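Local coordinates for DegV family protein (Eubacterium eligens, PDB 3FDJ) that is of unknown function but, as a member of the DegV family, probably binds a fatty acid or similar lipid, at residues D75-A85 / Q107-T118. Sequence-based numbering, arbitrary orientation. Where two conformers were deposited one is given.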
loop_
_atom_site.group_PDB
_atom_site.type_symbol
_atom_site.label_atom_id
_atom_site.label_comp_id
_atom_site.label_asym_id
_atom_site.label_seq_id
_atom_site.Cartn_x
_atom_site.Cartn_y
_atom_site.Cartn_z
ATOM N N ASP A 75 16.254 16.326 8.588
ATOM C CA ASP A 75 16.637 16.552 7.203
ATOM C C ASP A 75 15.873 17.718 6.596
ATOM O O ASP A 75 14.765 18.060 7.010
ATOM C CB ASP A 75 16.477 15.256 6.405
ATOM C CG ASP A 75 17.600 14.273 6.706
ATOM O OD1 ASP A 75 18.748 14.730 6.942
ATOM O OD2 ASP A 75 17.366 13.055 6.761
ATOM N N ASP A 76 16.489 18.348 5.611
ATOM C CA ASP A 76 15.912 19.507 5.006
ATOM C C ASP A 76 15.150 19.287 3.706
ATOM O O ASP A 76 14.549 20.229 3.202
ATOM C CB ASP A 76 16.980 20.560 4.804
ATOM C CG ASP A 76 17.356 21.239 6.106
ATOM O OD1 ASP A 76 16.451 21.464 6.961
ATOM O OD2 ASP A 76 18.544 21.533 6.269
ATOM N N GLU A 77 15.211 18.092 3.146
ATOM C CA GLU A 77 14.420 17.748 1.965
ATOM C C GLU A 77 13.776 16.383 2.197
ATOM O O GLU A 77 14.464 15.367 2.293
ATOM C CB GLU A 77 15.298 17.682 0.692
ATOM C CG GLU A 77 15.863 19.003 0.294
ATOM C CD GLU A 77 16.808 18.963 -0.909
ATOM O OE1 GLU A 77 17.741 18.131 -0.963
ATOM O OE2 GLU A 77 16.634 19.840 -1.774
ATOM N N ILE A 78 12.456 16.369 2.308
ATOM C CA ILE A 78 11.715 15.178 2.674
ATOM C C ILE A 78 10.517 14.981 1.766
ATOM O O ILE A 78 9.761 15.931 1.496
ATOM C CB ILE A 78 11.209 15.252 4.140
ATOM C CG1 ILE A 78 12.358 15.547 5.122
ATOM C CG2 ILE A 78 10.433 13.949 4.554
ATOM C CD1 ILE A 78 11.902 15.703 6.579
ATOM N N PHE A 79 10.354 13.741 1.298
ATOM C CA PHE A 79 9.135 13.313 0.640
ATOM C C PHE A 79 8.470 12.310 1.564
ATOM O O PHE A 79 9.119 11.387 2.077
ATOM C CB PHE A 79 9.396 12.693 -0.747
ATOM C CG PHE A 79 9.797 13.688 -1.783
ATOM C CD1 PHE A 79 8.849 14.512 -2.391
ATOM C CD2 PHE A 79 11.121 13.830 -2.148
ATOM C CE1 PHE A 79 9.237 15.437 -3.343
ATOM C CE2 PHE A 79 11.520 14.789 -3.093
ATOM C CZ PHE A 79 10.578 15.595 -3.674
ATOM N N VAL A 80 7.171 12.502 1.778
ATOM C CA VAL A 80 6.371 11.624 2.626
ATOM C C VAL A 80 5.291 10.997 1.781
ATOM O O VAL A 80 4.511 11.728 1.155
ATOM C CB VAL A 80 5.714 12.406 3.777
ATOM C CG1 VAL A 80 5.042 11.428 4.753
ATOM C CG2 VAL A 80 6.743 13.287 4.524
ATOM N N VAL A 81 5.214 9.664 1.744
ATOM C CA VAL A 81 4.151 8.989 0.980
ATOM C C VAL A 81 3.140 8.399 1.953
ATOM O O VAL A 81 3.517 7.730 2.916
ATOM C CB VAL A 81 4.731 7.908 0.055
ATOM C CG1 VAL A 81 3.610 7.224 -0.779
ATOM C CG2 VAL A 81 5.802 8.526 -0.876
ATOM N N THR A 82 1.863 8.692 1.741
ATOM C CA THR A 82 0.827 8.194 2.632
ATOM C C THR A 82 -0.196 7.335 1.896
ATOM O O THR A 82 -0.383 7.446 0.700
ATOM C CB THR A 82 0.045 9.312 3.389
ATOM O OG1 THR A 82 -0.869 9.976 2.510
ATOM C CG2 THR A 82 1.001 10.368 4.047
ATOM N N ILE A 83 -0.837 6.461 2.653
ATOM C CA ILE A 83 -2.018 5.732 2.209
ATOM C C ILE A 83 -3.115 6.754 1.860
ATOM O O ILE A 83 -3.148 7.875 2.390
ATOM C CB ILE A 83 -2.445 4.731 3.313
ATOM C CG1 ILE A 83 -3.723 3.932 2.945
ATOM C CG2 ILE A 83 -2.621 5.457 4.610
ATOM C CD1 ILE A 83 -3.887 2.681 3.808
ATOM N N THR A 84 -3.979 6.369 0.929
ATOM C CA THR A 84 -5.045 7.214 0.430
ATOM C C THR A 84 -5.785 8.045 1.486
ATOM O O THR A 84 -6.288 7.544 2.514
ATOM C CB THR A 84 -6.067 6.386 -0.382
ATOM O OG1 THR A 84 -7.139 7.244 -0.779
ATOM C CG2 THR A 84 -6.599 5.192 0.420
ATOM N N ALA A 85 -5.862 9.339 1.204
ATOM C CA ALA A 85 -6.648 10.247 2.020
ATOM C C ALA A 85 -8.134 9.917 1.899
ATOM O O ALA A 85 -8.944 10.353 2.712
ATOM C CB ALA A 85 -6.389 11.684 1.586
ATOM N N GLN A 107 14.904 25.881 6.899
ATOM C CA GLN A 107 15.308 25.660 5.523
ATOM C C GLN A 107 14.606 24.434 4.916
ATOM O O GLN A 107 14.869 24.094 3.776
ATOM C CB GLN A 107 16.830 25.543 5.444
ATOM C CG GLN A 107 17.530 26.890 5.453
ATOM C CD GLN A 107 17.644 27.506 6.825
ATOM O OE1 GLN A 107 18.200 26.889 7.748
ATOM N NE2 GLN A 107 17.152 28.749 6.969
ATOM N N ALA A 108 13.674 23.821 5.644
ATOM C CA ALA A 108 13.147 22.525 5.220
ATOM C C ALA A 108 12.142 22.669 4.096
ATOM O O ALA A 108 11.379 23.634 4.044
ATOM C CB ALA A 108 12.500 21.792 6.390
ATOM N N LYS A 109 12.145 21.676 3.213
ATOM C CA LYS A 109 11.094 21.458 2.229
ATOM C C LYS A 109 10.534 20.071 2.446
ATOM O O LYS A 109 11.301 19.091 2.486
ATOM C CB LYS A 109 11.682 21.510 0.828
ATOM C CG LYS A 109 12.297 22.836 0.500
ATOM C CD LYS A 109 12.685 22.935 -0.977
ATOM C CE LYS A 109 14.157 22.780 -1.228
ATOM N NZ LYS A 109 14.599 23.932 -2.102
ATOM N N VAL A 110 9.216 19.978 2.586
ATOM C CA VAL A 110 8.556 18.725 2.835
ATOM C C VAL A 110 7.360 18.601 1.937
ATOM O O VAL A 110 6.496 19.483 1.929
ATOM C CB VAL A 110 8.089 18.619 4.309
ATOM C CG1 VAL A 110 7.445 17.249 4.576
ATOM C CG2 VAL A 110 9.280 18.861 5.281
ATOM N N ARG A 111 7.291 17.521 1.178
ATOM C CA ARG A 111 6.148 17.281 0.298
ATOM C C ARG A 111 5.472 16.040 0.810
ATOM O O ARG A 111 6.117 14.984 0.915
ATOM C CB ARG A 111 6.587 17.082 -1.150
ATOM C CG ARG A 111 5.516 16.414 -2.035
ATOM C CD ARG A 111 4.269 17.293 -2.233
ATOM N NE ARG A 111 3.130 16.498 -2.723
ATOM C CZ ARG A 111 2.963 16.069 -3.981
ATOM N NH1 ARG A 111 1.887 15.369 -4.282
ATOM N NH2 ARG A 111 3.832 16.349 -4.948
ATOM N N VAL A 112 4.194 16.170 1.151
ATOM C CA VAL A 112 3.389 15.007 1.527
ATOM C C VAL A 112 2.604 14.587 0.283
ATOM O O VAL A 112 1.895 15.413 -0.309
ATOM C CB VAL A 112 2.456 15.283 2.694
ATOM C CG1 VAL A 112 1.692 14.007 3.058
ATOM C CG2 VAL A 112 3.213 15.834 3.937
ATOM N N ILE A 113 2.778 13.317 -0.094
ATOM C CA ILE A 113 2.144 12.712 -1.276
ATOM C C ILE A 113 1.027 11.783 -0.828
ATOM O O ILE A 113 1.270 10.749 -0.201
ATOM C CB ILE A 113 3.142 11.912 -2.140
ATOM C CG1 ILE A 113 4.311 12.786 -2.576
ATOM C CG2 ILE A 113 2.412 11.293 -3.365
ATOM C CD1 ILE A 113 5.449 11.981 -3.188
ATOM N N ASP A 114 -0.205 12.177 -1.133
ATOM C CA ASP A 114 -1.353 11.286 -0.998
ATOM C C ASP A 114 -1.224 10.309 -2.156
ATOM O O ASP A 114 -1.371 10.695 -3.308
ATOM C CB ASP A 114 -2.651 12.077 -1.119
ATOM C CG ASP A 114 -3.903 11.188 -1.179
ATOM O OD1 ASP A 114 -3.801 9.973 -0.954
ATOM O OD2 ASP A 114 -4.981 11.744 -1.481
ATOM N N SER A 115 -0.928 9.056 -1.852
ATOM C CA SER A 115 -0.748 8.052 -2.903
ATOM C C SER A 115 -2.027 7.722 -3.632
ATOM O O SER A 115 -1.952 7.108 -4.690
ATOM C CB SER A 115 -0.178 6.754 -2.343
ATOM O OG SER A 115 -1.105 6.088 -1.497
ATOM N N LYS A 116 -3.186 8.063 -3.047
ATOM C CA LYS A 116 -4.483 7.660 -3.589
ATOM C C LYS A 116 -4.592 6.125 -3.659
ATOM O O LYS A 116 -5.411 5.577 -4.387
ATOM C CB LYS A 116 -4.710 8.276 -4.963
ATOM C CG LYS A 116 -4.475 9.781 -5.046
ATOM C CD LYS A 116 -4.810 10.227 -6.469
ATOM C CE LYS A 116 -4.420 11.638 -6.781
ATOM N NZ LYS A 116 -4.950 11.986 -8.138
ATOM N N SER A 117 -3.789 5.445 -2.862
ATOM C CA SER A 117 -3.746 4.011 -2.892
ATOM C C SER A 117 -3.124 3.440 -1.608
ATOM O O SER A 117 -3.318 3.983 -0.524
ATOM C CB SER A 117 -2.958 3.593 -4.141
ATOM O OG SER A 117 -3.102 2.199 -4.420
ATOM N N THR A 118 -2.421 2.319 -1.740
ATOM C CA THR A 118 -1.841 1.608 -0.602
ATOM C C THR A 118 -0.795 0.633 -1.118
ATOM O O THR A 118 -0.686 0.402 -2.332
ATOM C CB THR A 118 -2.919 0.837 0.183
ATOM O OG1 THR A 118 -2.408 0.498 1.479
ATOM C CG2 THR A 118 -3.380 -0.431 -0.585
HETATM O O HOH W 1 15.978 23.754 8.324
HETATM O O HOH W 2 15.638 22.383 1.698
HETATM O O HOH W 3 -6.975 9.989 -2.103
#
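Phe79 and Arg111 meet on one face of two parallel strands, 77-82 and 109-114, the ring atoms CD1 and CE1 lying obliquely against the arginine's aliphatic start, with Phe79 CD1 3.6 Å from Arg111 CB. With CG anti to the backbone N (chi1 162°) and a bend at chi2, the Arg111 chain carries its guanidinium off toward Asp143 and Asp147 of helix 139-150, while Ile113 CG1 sits 3.7 Å over the guanidinium plane. Ile113 CD1 also reaches Val81 CG2. On the other face, Val80 CG2 slants across to Val110 CG1 (4.0 Å) and Thr82 CG2 to Val112 CG1 (3.8 Å). Backbone bonds run regularly from Asp76 O to Thr82 N. Beyond them Thr82 O is gripped twice by one residue, through Ser115 N and through the hydroxyl, with Ser115 OG 2.7 Å from Thr82 O. Asp114 OD1 takes Ala85 N (3.1 Å) and Lys116 N (2.9 Å) from opposite faces of its carboxylate, the latter closing an Asx turn; a water bridges OD2 to Thr84 OG1, which also bonds Gly194. With an alanine at Asp114 the carboxylate would be gone, and Ala85 N and Lys116 N would probably be left without their shared acceptor, and the water without its OD2 mate. Strand 77-82, helix 90-102 and strand 109-114 form a beta-alpha-beta crossover, and the polar turns gather at the C-terminal ends of its parallel strands.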